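Local coordinates for protein Rab GDP-dissociation inhibitor (Saccharomyces cerevisiae, PDB 2BCG) that regulates the GDP/GTP exchange of the Rab GTPase SEC4 by inhibiting GDP release, is essential to the yeast secretory pathway, and extracts GDP-bound YPT7 from vacuolar membranes, at residues T177-Y182 with S190-I195; S116-F121 with Y127-N132. All blocks are in the same frame, centred on the assembly; numbering follows the deposited sequence.

Contact 1 (T177-Y182 with S190-I195). With GER (geran-8-yl geran), chain C.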
loop_
_atom_site.group_PDB
_atom_site.type_symbol
_atom_site.label_atom_id
_atom_site.label_comp_id
_atom_site.label_asym_id
_atom_site.label_seq_id
_atom_site.Cartn_x
_atom_site.Cartn_y
_atom_site.Cartn_z
ATOM N N THR A 177 1.238 33.474 15.891
ATOM C CA THR A 177 0.171 32.618 15.345
ATOM C C THR A 177 0.185 32.718 13.813
ATOM O O THR A 177 0.797 33.629 13.227
ATOM C CB THR A 177 -1.238 33.041 15.843
ATOM O OG1 THR A 177 -1.591 34.297 15.247
ATOM C CG2 THR A 177 -1.291 33.173 17.374
ATOM N N MET A 178 -0.489 31.778 13.152
ATOM C CA MET A 178 -0.559 31.834 11.708
ATOM C C MET A 178 -1.312 33.081 11.242
ATOM O O MET A 178 -0.938 33.659 10.237
ATOM C CB MET A 178 -1.158 30.549 11.119
ATOM C CG MET A 178 -0.798 30.368 9.660
ATOM S SD MET A 178 0.962 30.477 9.251
ATOM C CE MET A 178 0.915 30.714 7.485
ATOM N N ASP A 179 -2.344 33.498 11.974
ATOM C CA ASP A 179 -3.059 34.743 11.637
ATOM C C ASP A 179 -2.125 35.966 11.644
ATOM O O ASP A 179 -2.228 36.832 10.780
ATOM C CB ASP A 179 -4.220 34.989 12.594
ATOM C CG ASP A 179 -5.493 35.400 11.875
ATOM O OD1 ASP A 179 -6.557 35.443 12.547
ATOM O OD2 ASP A 179 -5.443 35.649 10.650
ATOM N N GLU A 180 -1.209 36.010 12.618
ATOM C CA GLU A 180 -0.216 37.076 12.688
ATOM C C GLU A 180 0.763 37.026 11.534
ATOM O O GLU A 180 1.171 38.059 11.012
ATOM C CB GLU A 180 0.530 37.044 14.024
ATOM C CG GLU A 180 -0.356 37.409 15.205
ATOM C CD GLU A 180 0.371 37.299 16.533
ATOM O OE1 GLU A 180 1.349 36.522 16.628
ATOM O OE2 GLU A 180 -0.046 37.993 17.480
ATOM N N VAL A 181 1.111 35.819 11.083
ATOM C CA VAL A 181 1.948 35.681 9.909
ATOM C C VAL A 181 1.214 36.230 8.662
ATOM O O VAL A 181 1.802 36.946 7.846
ATOM C CB VAL A 181 2.400 34.186 9.693
ATOM C CG1 VAL A 181 3.005 33.996 8.323
ATOM C CG2 VAL A 181 3.388 33.744 10.775
ATOM N N TYR A 182 -0.083 35.915 8.547
ATOM C CA TYR A 182 -0.892 36.385 7.428
ATOM C C TYR A 182 -0.936 37.923 7.439
ATOM O O TYR A 182 -0.795 38.564 6.386
ATOM C CB TYR A 182 -2.312 35.804 7.513
ATOM C CG TYR A 182 -2.506 34.315 7.129
ATOM C CD1 TYR A 182 -3.473 33.548 7.777
ATOM C CD2 TYR A 182 -1.745 33.709 6.119
ATOM C CE1 TYR A 182 -3.723 32.200 7.408
ATOM C CE2 TYR A 182 -1.974 32.340 5.736
ATOM C CZ TYR A 182 -2.966 31.613 6.403
ATOM O OH TYR A 182 -3.187 30.283 6.033
ATOM N N SER A 190 -10.202 35.424 2.165
ATOM C CA SER A 190 -10.293 34.396 1.110
ATOM C C SER A 190 -8.915 33.769 0.830
ATOM O O SER A 190 -8.815 32.554 0.627
ATOM C CB SER A 190 -10.978 34.907 -0.164
ATOM O OG SER A 190 -10.333 36.043 -0.679
ATOM N N THR A 191 -7.860 34.581 0.882
ATOM C CA THR A 191 -6.481 34.086 0.688
ATOM C C THR A 191 -6.049 33.217 1.856
ATOM O O THR A 191 -5.423 32.156 1.666
ATOM C CB THR A 191 -5.496 35.248 0.464
ATOM O OG1 THR A 191 -5.862 35.936 -0.729
ATOM C CG2 THR A 191 -4.081 34.779 0.303
ATOM N N LYS A 192 -6.427 33.620 3.059
ATOM C CA LYS A 192 -6.150 32.804 4.234
ATOM C C LYS A 192 -6.782 31.423 4.051
ATOM O O LYS A 192 -6.100 30.426 4.291
ATOM C CB LYS A 192 -6.641 33.464 5.516
ATOM C CG LYS A 192 -5.997 34.800 5.864
ATOM C CD LYS A 192 -6.572 35.219 7.214
ATOM C CE LYS A 192 -6.465 36.702 7.457
ATOM N NZ LYS A 192 -6.972 37.018 8.830
ATOM N N GLU A 193 -8.054 31.370 3.626
ATOM C CA GLU A 193 -8.787 30.087 3.444
ATOM C C GLU A 193 -8.085 29.220 2.413
ATOM O O GLU A 193 -7.888 28.016 2.625
ATOM C CB GLU A 193 -10.262 30.306 3.040
ATOM C CG GLU A 193 -10.869 29.136 2.184
ATOM C CD GLU A 193 -12.359 29.283 1.887
ATOM O OE1 GLU A 193 -12.764 29.365 0.689
ATOM O OE2 GLU A 193 -13.124 29.298 2.857
ATOM N N PHE A 194 -7.684 29.836 1.311
ATOM C CA PHE A 194 -6.971 29.120 0.256
ATOM C C PHE A 194 -5.646 28.526 0.751
ATOM O O PHE A 194 -5.355 27.339 0.538
ATOM C CB PHE A 194 -6.712 30.002 -0.964
ATOM C CG PHE A 194 -5.884 29.320 -1.999
ATOM C CD1 PHE A 194 -6.468 28.427 -2.920
ATOM C CD2 PHE A 194 -4.496 29.498 -2.020
ATOM C CE1 PHE A 194 -5.666 27.757 -3.859
ATOM C CE2 PHE A 194 -3.690 28.829 -2.945
ATOM C CZ PHE A 194 -4.279 27.960 -3.875
ATOM N N ILE A 195 -4.815 29.340 1.402
ATOM C CA ILE A 195 -3.543 28.835 1.893
ATOM C C ILE A 195 -3.768 27.759 2.945
ATOM O O ILE A 195 -3.168 26.671 2.855
ATOM C CB ILE A 195 -2.674 29.954 2.506
ATOM C CG1 ILE A 195 -2.276 30.924 1.399
ATOM C CG2 ILE A 195 -1.409 29.352 3.206
ATOM C CD1 ILE A 195 -1.748 32.273 1.950
HETATM C C1 GER C . 11.402 25.559 -6.601
HETATM C C2 GER C . 10.272 25.610 -7.648
HETATM C C3 GER C . 9.429 26.719 -7.811
HETATM C C4 GER C . 9.602 27.978 -6.940
HETATM C C5 GER C . 8.312 26.703 -8.882
HETATM C C6 GER C . 7.149 25.750 -8.532
HETATM C C7 GER C . 6.122 26.378 -7.811
HETATM C C8 GER C . 5.511 25.909 -6.636
HETATM C C9 GER C . 5.995 24.596 -6.011
HETATM C C10 GER C . 4.394 26.715 -5.927
HETATM C C11 GER C . 2.929 26.363 -6.269
HETATM C C12 GER C . 2.146 27.497 -6.003
HETATM C C13 GER C . 0.855 27.677 -5.479
HETATM C C14 GER C . -0.029 26.492 -5.061
HETATM C C15 GER C . 0.334 29.119 -5.322
HETATM C C16 GER C . -1.160 29.294 -5.626
HETATM C C17 GER C . -1.396 30.414 -6.428
HETATM C C18 GER C . -2.605 31.025 -6.789
HETATM C C19 GER C . -3.978 30.525 -6.322
HETATM C C20 GER C . -2.566 32.250 -7.691
HETATM O O HOH W 1 -4.149 38.281 9.531
#

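Contact 2 (S116-F121 with Y127-N132). With GER (geran-8-yl geran), chain C.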
loop_
_atom_site.group_PDB
_atom_site.type_symbol
_atom_site.label_atom_id
_atom_site.label_comp_id
_atom_site.label_asym_id
_atom_site.label_seq_id
_atom_site.Cartn_x
_atom_site.Cartn_y
_atom_site.Cartn_z
ATOM N N SER A 116 -3.544 13.746 -10.984
ATOM C CA SER A 116 -3.547 14.836 -12.006
ATOM C C SER A 116 -3.670 16.251 -11.470
ATOM O O SER A 116 -3.154 17.222 -12.084
ATOM C CB SER A 116 -4.652 14.604 -13.036
ATOM O OG SER A 116 -4.597 13.274 -13.487
ATOM N N GLY A 117 -4.327 16.408 -10.346
ATOM C CA GLY A 117 -4.497 17.759 -9.807
ATOM C C GLY A 117 -5.284 17.765 -8.535
ATOM O O GLY A 117 -5.864 16.736 -8.168
ATOM N N SER A 118 -5.293 18.925 -7.868
ATOM C CA SER A 118 -6.123 19.178 -6.673
ATOM C C SER A 118 -7.003 20.362 -7.053
ATOM O O SER A 118 -6.489 21.368 -7.571
ATOM C CB SER A 118 -5.253 19.501 -5.452
ATOM O OG SER A 118 -6.040 19.862 -4.319
ATOM N N TYR A 119 -8.314 20.234 -6.805
ATOM C CA TYR A 119 -9.325 21.260 -7.155
ATOM C C TYR A 119 -9.962 21.770 -5.902
ATOM O O TYR A 119 -10.167 21.005 -4.970
ATOM C CB TYR A 119 -10.430 20.665 -8.045
ATOM C CG TYR A 119 -9.974 20.386 -9.450
ATOM C CD1 TYR A 119 -9.080 19.358 -9.717
ATOM C CD2 TYR A 119 -10.446 21.142 -10.495
ATOM C CE1 TYR A 119 -8.655 19.098 -11.006
ATOM C CE2 TYR A 119 -10.022 20.908 -11.791
ATOM C CZ TYR A 119 -9.117 19.882 -12.034
ATOM O OH TYR A 119 -8.696 19.608 -13.327
ATOM N N VAL A 120 -10.279 23.062 -5.882
ATOM C CA VAL A 120 -10.950 23.665 -4.745
ATOM C C VAL A 120 -12.316 24.166 -5.174
ATOM O O VAL A 120 -12.462 24.706 -6.267
ATOM C CB VAL A 120 -10.079 24.781 -4.069
ATOM C CG1 VAL A 120 -9.913 26.045 -4.967
ATOM C CG2 VAL A 120 -10.612 25.139 -2.691
ATOM N N PHE A 121 -13.314 23.922 -4.327
ATOM C CA PHE A 121 -14.692 24.368 -4.537
ATOM C C PHE A 121 -14.875 25.804 -4.069
ATOM O O PHE A 121 -14.459 26.165 -2.966
ATOM C CB PHE A 121 -15.570 23.425 -3.716
ATOM C CG PHE A 121 -17.048 23.680 -3.772
ATOM C CD1 PHE A 121 -17.875 22.907 -4.591
ATOM C CD2 PHE A 121 -17.631 24.606 -2.914
ATOM C CE1 PHE A 121 -19.267 23.054 -4.567
ATOM C CE2 PHE A 121 -19.009 24.776 -2.893
ATOM C CZ PHE A 121 -19.830 24.016 -3.727
ATOM N N TYR A 127 -12.201 24.662 -9.079
ATOM C CA TYR A 127 -11.055 25.353 -9.724
ATOM C C TYR A 127 -9.778 24.558 -9.476
ATOM O O TYR A 127 -9.501 24.199 -8.329
ATOM C CB TYR A 127 -10.889 26.759 -9.107
ATOM C CG TYR A 127 -12.086 27.646 -9.313
ATOM C CD1 TYR A 127 -12.150 28.487 -10.435
ATOM C CD2 TYR A 127 -13.167 27.621 -8.434
ATOM C CE1 TYR A 127 -13.256 29.276 -10.671
ATOM C CE2 TYR A 127 -14.290 28.412 -8.667
ATOM C CZ TYR A 127 -14.313 29.239 -9.789
ATOM O OH TYR A 127 -15.394 30.040 -10.053
ATOM N N LYS A 128 -8.985 24.304 -10.521
ATOM C CA LYS A 128 -7.740 23.591 -10.291
ATOM C C LYS A 128 -6.771 24.505 -9.527
ATOM O O LYS A 128 -6.504 25.659 -9.941
ATOM C CB LYS A 128 -7.100 23.040 -11.573
ATOM C CG LYS A 128 -5.847 22.157 -11.283
ATOM C CD LYS A 128 -5.008 21.848 -12.528
ATOM C CE LYS A 128 -3.915 20.811 -12.201
ATOM N NZ LYS A 128 -2.762 21.418 -11.437
ATOM N N VAL A 129 -6.250 23.993 -8.422
ATOM C CA VAL A 129 -5.230 24.696 -7.653
ATOM C C VAL A 129 -3.938 24.696 -8.473
ATOM O O VAL A 129 -3.515 23.643 -8.955
ATOM C CB VAL A 129 -4.961 24.018 -6.300
ATOM C CG1 VAL A 129 -3.744 24.652 -5.576
ATOM C CG2 VAL A 129 -6.204 24.029 -5.412
ATOM N N PRO A 130 -3.314 25.871 -8.668
ATOM C CA PRO A 130 -2.067 25.896 -9.458
ATOM C C PRO A 130 -0.973 24.916 -8.999
ATOM O O PRO A 130 -0.785 24.673 -7.806
ATOM C CB PRO A 130 -1.588 27.364 -9.333
ATOM C CG PRO A 130 -2.818 28.140 -9.116
ATOM C CD PRO A 130 -3.749 27.231 -8.275
ATOM N N ALA A 131 -0.292 24.345 -9.986
ATOM C CA ALA A 131 0.811 23.428 -9.749
ATOM C C ALA A 131 2.088 23.952 -10.389
ATOM O O ALA A 131 3.135 23.300 -10.317
ATOM C CB ALA A 131 0.465 22.020 -10.284
ATOM N N ASN A 132 1.990 25.115 -11.044
ATOM C CA ASN A 132 3.167 25.759 -11.651
ATOM C C ASN A 132 2.936 27.265 -11.788
ATOM O O ASN A 132 1.839 27.751 -11.518
ATOM C CB ASN A 132 3.523 25.084 -12.990
ATOM C CG ASN A 132 2.433 25.228 -14.039
ATOM O OD1 ASN A 132 1.779 26.263 -14.128
ATOM N ND2 ASN A 132 2.229 24.181 -14.842
HETATM C C1 GER C . 11.402 25.559 -6.601
HETATM C C2 GER C . 10.272 25.610 -7.648
HETATM C C3 GER C . 9.429 26.719 -7.811
HETATM C C4 GER C . 9.602 27.978 -6.940
HETATM C C5 GER C . 8.312 26.703 -8.882
HETATM C C6 GER C . 7.149 25.750 -8.532
HETATM C C7 GER C . 6.122 26.378 -7.811
HETATM C C8 GER C . 5.511 25.909 -6.636
HETATM C C9 GER C . 5.995 24.596 -6.011
HETATM C C10 GER C . 4.394 26.715 -5.927
HETATM C C11 GER C . 2.929 26.363 -6.269
HETATM C C12 GER C . 2.146 27.497 -6.003
HETATM C C13 GER C . 0.855 27.677 -5.479
HETATM C C14 GER C . -0.029 26.492 -5.061
HETATM C C15 GER C . 0.334 29.119 -5.322
HETATM C C16 GER C . -1.160 29.294 -5.626
HETATM C C17 GER C . -1.396 30.414 -6.428
HETATM C C18 GER C . -2.605 31.025 -6.789
HETATM C C19 GER C . -3.978 30.525 -6.322
HETATM C C20 GER C . -2.566 32.250 -7.691
HETATM O O HOH W 2 -3.361 20.931 -8.681
#

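Contact 1 (T177-Y182 with S190-I195)
The Tyr182 ring lies under the aliphatic stem of Lys192, whose CG sits over one face, 3.9 Å from the ring centroid and 29° off the normal, a CH-pi contact. It joins two successive helices, 178-184 and 189-199, in the helical part of Rab GDI that holds the geranylgeranyl-like ligand; the short segments meet at 125° between their N-to-C directions, 11.4 Å apart at the axes, so long side chains bridge the gap. Lys192 keeps CG beside its backbone N (chi1 -62°) and runs extended beyond it, which carries NZ past the ring to Asp179. There NZ reaches OD2 at 2.7 Å, on the syn lone pair, and the two side chains cross at about a right angle in a salt bridge. A water accepts from Lys192 NZ and donates to Asp179 O, tying the ammonium to the helix backbone as well. Met178 CG lies against the opposite face of the Tyr182 ring, toward the rim, so the ring is sandwiched between a residue of its own helix and the lysine stem. Ile195 CG2 meets the ring in plane at its edge, 3.5 Å from Tyr182 OH, and the hydroxyl is hydrogen-bonded to Tyr207. An alanine in place of Tyr182 would probably open a gap between the helices, leaving the Lys192 stem without its ring and Tyr207 without its hydroxyl partner. From the other helix, Phe194 turns to the lipid, its CZ 3.6 Å from C19 of the ligand.

Contact 2 (S116-F121 with Y127-N132)
Strands 118-122 and 125-128 run antiparallel, with Val120 and Tyr127 as a hydrogen-bonded pair and Tyr119 and Lys128 as a non-hydrogen-bonded pair whose CA atoms are 4.2 Å apart. Val120 N donates to Tyr127 O and Tyr127 N returns a bond to Val120 O; beyond them Val129 N donates a hydrogen bond to Ser118 O at 2.8 Å. Tyr119 CA adds a CA-H...O contact to Tyr127 O, 3.2 Å away.

On the face of Tyr119 and Lys128, the lysine stem crosses the tyrosine ring: Lys128 CB stands over it, 3.9 Å from the centroid and 22° off the normal. Farther along the lysine, CE lies beside Ser116 O and 3.9 Å from Gly117 CA, and the bend about CD-CE (chi4 -76°) turns NZ to its polar partners. The ammonium is gripped by several of them, through a salt bridge to Glu135, a hydrogen bond to Lys231 O and a water that also accepts from Ser118 N, so its charge is probably well compensated.

On the other face, Val120 O lies at the Tyr127 ring edge, near its plane. Val129 sets CG2 3.4 Å from Ser118 O, with CG1 anti to the backbone N (chi1 172°) and 4.2 Å from C14 of the ligand. Pro130 CG touches the lipid at C18.

The two strands make a beta hairpin at the border of the mixed sheet, strand 118-122 pairing on its other side with strand 330-334, and the chain leaving the hairpin enters the geranylgeranyl pocket through Pro130.

Overall arrangement
Contact 2 precedes contact 1 along the chain, and their centres lie about 19 Å apart on the same side of the chain's centre. Contact 2 is the more buried and rests on backbone bonds between sheet strands; contact 1 is only partly buried and joins two helices chiefly through side chains, a salt bridge outermost and apolar packing behind it. Each nevertheless lays a lysine stem over a tyrosine ring. They meet at the lipid: Phe194 CZ of segment 190-195 packs 3.8 Å from Val129 CG1 of segment 127-132, and Phe194 and Pro130 both line the same ligand pocket, one from the helices, the other from the hairpin's exit.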